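PDB 5JXF: Asp/Glu-specific dipeptidyl-peptidase from Flavobacterium psychrophilum, which removes dipeptides from the N-terminus of oligopeptides as a serine peptidase of family S46, with strict specificity for Asp or Glu at the P1 position. Local coordinates for residues A[145-150]-A[173-178]; A[187-192]-A[196-201]. All blocks are in the same frame, centred on the assembly; numbering follows the deposited sequence.

Interaction 1: residues A[145-150]-A[173-178]; sequences NDVTAQ and TKVTAS
Val175 points from helix 162-178 toward segment 145-150, and its two methyls divide the work. CG2 meets Gln150, lying 3.8 Å from Gln150 CB and 3.7 Å from Gln150 OE1, with the two side chains at about a right angle. CG1 reaches Val147 CG1 at 4.1 Å, where the two valines pass alongside, pointing in opposing senses. A first torsion of 176° aims the fork of Val175, with CG1 opposite the backbone N and CG2 opposite the carbonyl carbon. At the margin Lys174 bends at its last torsion and brings NZ to 3.9 Å from Gln150 O, a loose approach; that carbonyl also accepts a weak bond from Asn171 ND2. No hydrogen bond joins the two segments. Within 145-150 the side-chain bonding centres on Asp146 OD1, which takes the backbone N of Thr148 at 2.8 Å, nearly straight at 169°, and, through the syn lone pair of that oxygen, Thr148 OG1 at 2.6 Å. Thr148 OG1 is also bonded to Tyr198 N. The bond from Thr148 N to Asp146 OD1 closes an Asx turn, which carries the chain from strand 138-146 through Val147, the N-cap residue, into helix 148-151: a strand-to-helix turn packed by valine against a neighbouring helix.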
loop_
_atom_site.group_PDB
_atom_site.type_symbol
_atom_site.label_atom_id
_atom_site.label_comp_id
_atom_site.label_asym_id
_atom_site.label_seq_id
_atom_site.Cartn_x
_atom_site.Cartn_y
_atom_site.Cartn_z
ATOM N N ASN A 145 -1.949 16.789 -43.061
ATOM C CA ASN A 145 -1.723 16.527 -44.482
ATOM C C ASN A 145 -0.626 15.509 -44.776
ATOM O O ASN A 145 0.549 15.730 -44.488
ATOM C CB ASN A 145 -1.410 17.846 -45.180
ATOM C CG ASN A 145 -2.406 18.930 -44.825
ATOM O OD1 ASN A 145 -2.270 19.615 -43.810
ATOM N ND2 ASN A 145 -3.428 19.072 -45.646
ATOM N N ASP A 146 -1.015 14.384 -45.353
ATOM C CA ASP A 146 -0.046 13.363 -45.714
ATOM C C ASP A 146 0.886 13.863 -46.818
ATOM O O ASP A 146 0.433 14.362 -47.851
ATOM C CB ASP A 146 -0.750 12.088 -46.164
ATOM C CG ASP A 146 0.200 10.907 -46.291
ATOM O OD1 ASP A 146 1.393 11.116 -46.606
ATOM O OD2 ASP A 146 -0.253 9.763 -46.076
ATOM N N VAL A 147 2.190 13.713 -46.594
ATOM C CA VAL A 147 3.193 14.157 -47.559
ATOM C C VAL A 147 4.287 13.111 -47.738
ATOM O O VAL A 147 5.430 13.450 -48.045
ATOM C CB VAL A 147 3.842 15.492 -47.133
ATOM C CG1 VAL A 147 2.837 16.639 -47.231
ATOM C CG2 VAL A 147 4.392 15.380 -45.732
ATOM N N THR A 148 3.927 11.841 -47.543
ATOM C CA THR A 148 4.865 10.727 -47.663
ATOM C C THR A 148 5.581 10.734 -49.017
ATOM O O THR A 148 6.814 10.783 -49.068
ATOM C CB THR A 148 4.161 9.366 -47.492
ATOM O OG1 THR A 148 3.355 9.376 -46.308
ATOM C CG2 THR A 148 5.185 8.249 -47.393
ATOM N N ALA A 149 4.807 10.684 -50.103
ATOM C CA ALA A 149 5.362 10.681 -51.461
ATOM C C ALA A 149 6.384 11.795 -51.662
ATOM O O ALA A 149 7.470 11.562 -52.182
ATOM C CB ALA A 149 4.246 10.805 -52.494
ATOM N N GLN A 150 6.045 12.996 -51.217
ATOM C CA GLN A 150 6.939 14.132 -51.374
ATOM C C GLN A 150 8.216 13.990 -50.547
ATOM O O GLN A 150 9.266 14.496 -50.933
ATOM C CB GLN A 150 6.214 15.426 -51.007
ATOM C CG GLN A 150 4.762 15.481 -51.489
ATOM C CD GLN A 150 4.119 16.847 -51.279
ATOM O OE1 GLN A 150 4.782 17.884 -51.377
ATOM N NE2 GLN A 150 2.823 16.850 -50.967
ATOM N N THR A 173 12.566 19.909 -45.342
ATOM C CA THR A 173 12.756 21.353 -45.415
ATOM C C THR A 173 12.112 21.917 -46.689
ATOM O O THR A 173 11.564 23.018 -46.703
ATOM C CB THR A 173 14.254 21.715 -45.362
ATOM O OG1 THR A 173 14.799 21.300 -44.102
ATOM C CG2 THR A 173 14.452 23.222 -45.517
ATOM N N LYS A 174 12.124 21.104 -47.732
ATOM C CA LYS A 174 11.576 21.473 -49.031
ATOM C C LYS A 174 10.043 21.624 -48.925
ATOM O O LYS A 174 9.475 22.670 -49.277
ATOM C CB LYS A 174 12.039 20.409 -50.055
ATOM C CG LYS A 174 11.401 20.342 -51.458
ATOM C CD LYS A 174 11.868 18.904 -52.110
ATOM C CE LYS A 174 11.015 18.750 -53.428
ATOM N NZ LYS A 174 9.949 17.898 -52.606
ATOM N N VAL A 175 9.372 20.620 -48.373
ATOM C CA VAL A 175 7.925 20.710 -48.223
ATOM C C VAL A 175 7.487 21.756 -47.184
ATOM O O VAL A 175 6.521 22.492 -47.407
ATOM C CB VAL A 175 7.341 19.340 -47.867
ATOM C CG1 VAL A 175 5.858 19.438 -47.606
ATOM C CG2 VAL A 175 7.615 18.379 -49.011
ATOM N N THR A 176 8.204 21.828 -46.067
ATOM C CA THR A 176 7.840 22.735 -44.979
ATOM C C THR A 176 7.754 24.177 -45.501
ATOM O O THR A 176 6.848 24.938 -45.147
ATOM C CB THR A 176 8.859 22.625 -43.820
ATOM O OG1 THR A 176 8.821 21.302 -43.269
ATOM C CG2 THR A 176 8.568 23.617 -42.725
ATOM N N ALA A 177 8.680 24.519 -46.390
ATOM C CA ALA A 177 8.780 25.861 -46.958
ATOM C C ALA A 177 7.698 26.092 -48.013
ATOM O O ALA A 177 7.220 27.215 -48.225
ATOM C CB ALA A 177 10.179 26.066 -47.569
ATOM N N SER A 178 7.320 24.999 -48.664
ATOM C CA SER A 178 6.498 25.041 -49.858
ATOM C C SER A 178 4.997 24.891 -49.598
ATOM O O SER A 178 4.192 25.582 -50.214
ATOM C CB SER A 178 6.975 23.950 -50.812
ATOM O OG SER A 178 5.905 23.396 -51.536
#

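Interaction 2: residues A[187-192]-A[196-201]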
loop_
_atom_site.group_PDB
_atom_site.type_symbol
_atom_site.label_atom_id
_atom_site.label_comp_id
_atom_site.label_asym_id
_atom_site.label_seq_id
_atom_site.Cartn_x
_atom_site.Cartn_y
_atom_site.Cartn_z
ATOM N N ASN A 187 4.265 25.483 -40.820
ATOM C CA ASN A 187 4.262 24.077 -41.161
ATOM C C ASN A 187 5.267 23.312 -40.320
ATOM O O ASN A 187 6.298 23.863 -39.939
ATOM C CB ASN A 187 4.562 23.910 -42.639
ATOM C CG ASN A 187 3.470 24.480 -43.487
ATOM O OD1 ASN A 187 2.337 24.619 -43.010
ATOM N ND2 ASN A 187 3.786 24.837 -44.737
ATOM N N LYS A 188 4.936 22.055 -40.025
ATOM C CA LYS A 188 5.793 21.137 -39.269
ATOM C C LYS A 188 5.562 19.728 -39.785
ATOM O O LYS A 188 4.447 19.233 -39.709
ATOM C CB LYS A 188 5.492 21.198 -37.763
ATOM C CG LYS A 188 6.263 20.174 -36.929
ATOM C CD LYS A 188 7.766 20.322 -37.137
ATOM C CE LYS A 188 8.567 19.481 -36.152
ATOM N NZ LYS A 188 10.027 19.718 -36.343
ATOM N N VAL A 189 6.602 19.092 -40.315
ATOM C CA VAL A 189 6.498 17.737 -40.835
ATOM C C VAL A 189 6.934 16.730 -39.763
ATOM O O VAL A 189 7.983 16.892 -39.147
ATOM C CB VAL A 189 7.359 17.549 -42.112
ATOM C CG1 VAL A 189 7.346 16.103 -42.556
ATOM C CG2 VAL A 189 6.870 18.472 -43.244
ATOM N N ARG A 190 6.117 15.704 -39.543
ATOM C CA ARG A 190 6.387 14.712 -38.517
ATOM C C ARG A 190 6.513 13.332 -39.091
ATOM O O ARG A 190 5.874 13.002 -40.091
ATOM C CB ARG A 190 5.275 14.706 -37.462
ATOM C CG ARG A 190 5.161 15.975 -36.693
ATOM C CD ARG A 190 6.242 16.094 -35.619
ATOM N NE ARG A 190 5.982 17.289 -34.821
ATOM C CZ ARG A 190 6.518 17.547 -33.633
ATOM N NH1 ARG A 190 7.382 16.701 -33.086
ATOM N NH2 ARG A 190 6.188 18.665 -32.996
ATOM N N THR A 191 7.309 12.503 -38.431
ATOM C CA THR A 191 7.559 11.164 -38.928
ATOM C C THR A 191 6.656 10.153 -38.235
ATOM O O THR A 191 6.510 10.174 -37.017
ATOM C CB THR A 191 9.017 10.777 -38.719
ATOM O OG1 THR A 191 9.848 11.899 -39.031
ATOM C CG2 THR A 191 9.380 9.607 -39.596
ATOM N N PHE A 192 6.041 9.274 -39.018
ATOM C CA PHE A 192 5.158 8.241 -38.481
ATOM C C PHE A 192 5.621 6.829 -38.859
ATOM O O PHE A 192 6.281 6.630 -39.888
ATOM C CB PHE A 192 3.721 8.443 -38.979
ATOM C CG PHE A 192 3.022 9.652 -38.405
ATOM C CD1 PHE A 192 3.373 10.936 -38.798
ATOM C CD2 PHE A 192 1.976 9.495 -37.496
ATOM C CE1 PHE A 192 2.716 12.041 -38.272
ATOM C CE2 PHE A 192 1.300 10.598 -36.972
ATOM C CZ PHE A 192 1.668 11.869 -37.352
ATOM N N ASN A 196 7.905 5.092 -42.280
ATOM C CA ASN A 196 7.076 4.611 -43.384
ATOM C C ASN A 196 6.051 5.638 -43.847
ATOM O O ASN A 196 5.405 5.465 -44.879
ATOM C CB ASN A 196 6.357 3.323 -42.985
ATOM C CG ASN A 196 7.285 2.132 -42.931
ATOM O OD1 ASN A 196 7.652 1.574 -43.965
ATOM N ND2 ASN A 196 7.654 1.718 -41.722
ATOM N N GLN A 197 5.891 6.711 -43.083
ATOM C CA GLN A 197 4.888 7.716 -43.413
ATOM C C GLN A 197 5.303 9.094 -42.908
ATOM O O GLN A 197 5.899 9.219 -41.842
ATOM C CB GLN A 197 3.521 7.316 -42.833
ATOM C CG GLN A 197 2.404 8.309 -43.132
ATOM C CD GLN A 197 1.040 7.848 -42.644
ATOM O OE1 GLN A 197 0.917 6.861 -41.915
ATOM N NE2 GLN A 197 0.000 8.563 -43.062
ATOM N N TYR A 198 4.996 10.127 -43.682
ATOM C CA TYR A 198 5.316 11.495 -43.291
ATOM C C TYR A 198 4.091 12.389 -43.436
ATOM O O TYR A 198 3.457 12.429 -44.500
ATOM C CB TYR A 198 6.482 12.040 -44.119
ATOM C CG TYR A 198 7.794 11.352 -43.829
ATOM C CD1 TYR A 198 8.145 10.176 -44.481
ATOM C CD2 TYR A 198 8.678 11.871 -42.890
ATOM C CE1 TYR A 198 9.350 9.538 -44.212
ATOM C CE2 TYR A 198 9.885 11.244 -42.618
ATOM C CZ TYR A 198 10.217 10.078 -43.281
ATOM O OH TYR A 198 11.415 9.450 -43.004
ATOM N N ILE A 199 3.756 13.092 -42.355
ATOM C CA ILE A 199 2.579 13.947 -42.323
ATOM C C ILE A 199 2.946 15.361 -41.929
ATOM O O ILE A 199 3.675 15.559 -40.948
ATOM C CB ILE A 199 1.530 13.434 -41.331
ATOM C CG1 ILE A 199 0.990 12.074 -41.767
ATOM C CG2 ILE A 199 0.399 14.451 -41.176
ATOM C CD1 ILE A 199 0.149 11.396 -40.694
ATOM N N LEU A 200 2.431 16.331 -42.687
ATOM C CA LEU A 200 2.628 17.747 -42.394
ATOM C C LEU A 200 1.431 18.360 -41.704
ATOM O O LEU A 200 0.290 18.193 -42.130
ATOM C CB LEU A 200 2.930 18.538 -43.682
ATOM C CG LEU A 200 3.080 20.065 -43.551
ATOM C CD1 LEU A 200 4.030 20.595 -44.621
ATOM C CD2 LEU A 200 1.750 20.809 -43.627
ATOM N N PHE A 201 1.728 19.131 -40.666
ATOM C CA PHE A 201 0.732 19.828 -39.881
ATOM C C PHE A 201 0.858 21.322 -40.108
ATOM O O PHE A 201 1.898 21.922 -39.826
ATOM C CB PHE A 201 0.896 19.506 -38.382
ATOM C CG PHE A 201 0.569 18.084 -38.028
ATOM C CD1 PHE A 201 1.431 17.052 -38.374
ATOM C CD2 PHE A 201 -0.585 17.781 -37.321
ATOM C CE1 PHE A 201 1.140 15.734 -38.038
ATOM C CE2 PHE A 201 -0.888 16.471 -36.988
ATOM C CZ PHE A 201 -0.024 15.444 -37.343
#
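Asn187 opens the pairing by laying CB 3.9 Å from Leu200 CD1, while its ND2 turns to the carbonyls of Thr176 and Phe179 outside the hairpin. Lys188 and Phe201 form a hydrogen-bonded pair; the bond from Phe201 N to Lys188 O is nearly straight at 171°, the return bond from Lys188 N to Phe201 O more bent at 139°. Val189 crosses Leu200 at about a right angle on the other face, with Val189 CG2 3.8 Å from Leu200 CD1. Arg190 exchanges two backbone bonds with Ile199, and Lys188 CE of the same strand lies over one face of its guanidinium, toward the rim. Thr191 runs alongside Tyr198, pointing the same way, its CG2 3.5 Å from Tyr198 CE2. Phe192 carries the largest side-chain contact: with CG opposite the carbonyl carbon (chi1 -70°), its ring comes beside Ile199, whose CD1 sits over the ring centre, 3.6 Å from the centroid in a CH-pi contact, and its CZ meets the edge of the Phe201 ring at CZ, 4.0 Å away. An alanine here would remove the ring and is likely to leave Ile199 CD1 and the edge of Phe201 facing a gap. A classic beta bulge sets both Asn196 and Gln197 across from Phe192. Val189, Tyr198 and Leu200 lie against helix 162-178, whereas Ile199 and Phe201 pack on Ile144 of strand 138-146, which also pairs with strand 197-214.

In the fold
Strand 197-214 binds the two contacts together: it pairs with 187-192 within interaction 2 and with strand 138-146, which runs into interaction 1, through Asn145 O to Leu200 N at 2.7 Å and Val147 N to Tyr198 O at 2.8 Å, both probable hydrogen bonds. Helix 162-178 spans both, since Val175 also touches Leu200 and Thr176 touches Val189. Their chemistry differs. Interaction 1 is a small, partly buried packing of helix on turn, without hydrogen bonds across it, and has two buried valines beside more exposed Gln150 and Lys174. Interaction 2 buries about four times the area and joins backbone bonding to buried aromatic and aliphatic side chains, with Lys188 and Arg190 at its more exposed margin.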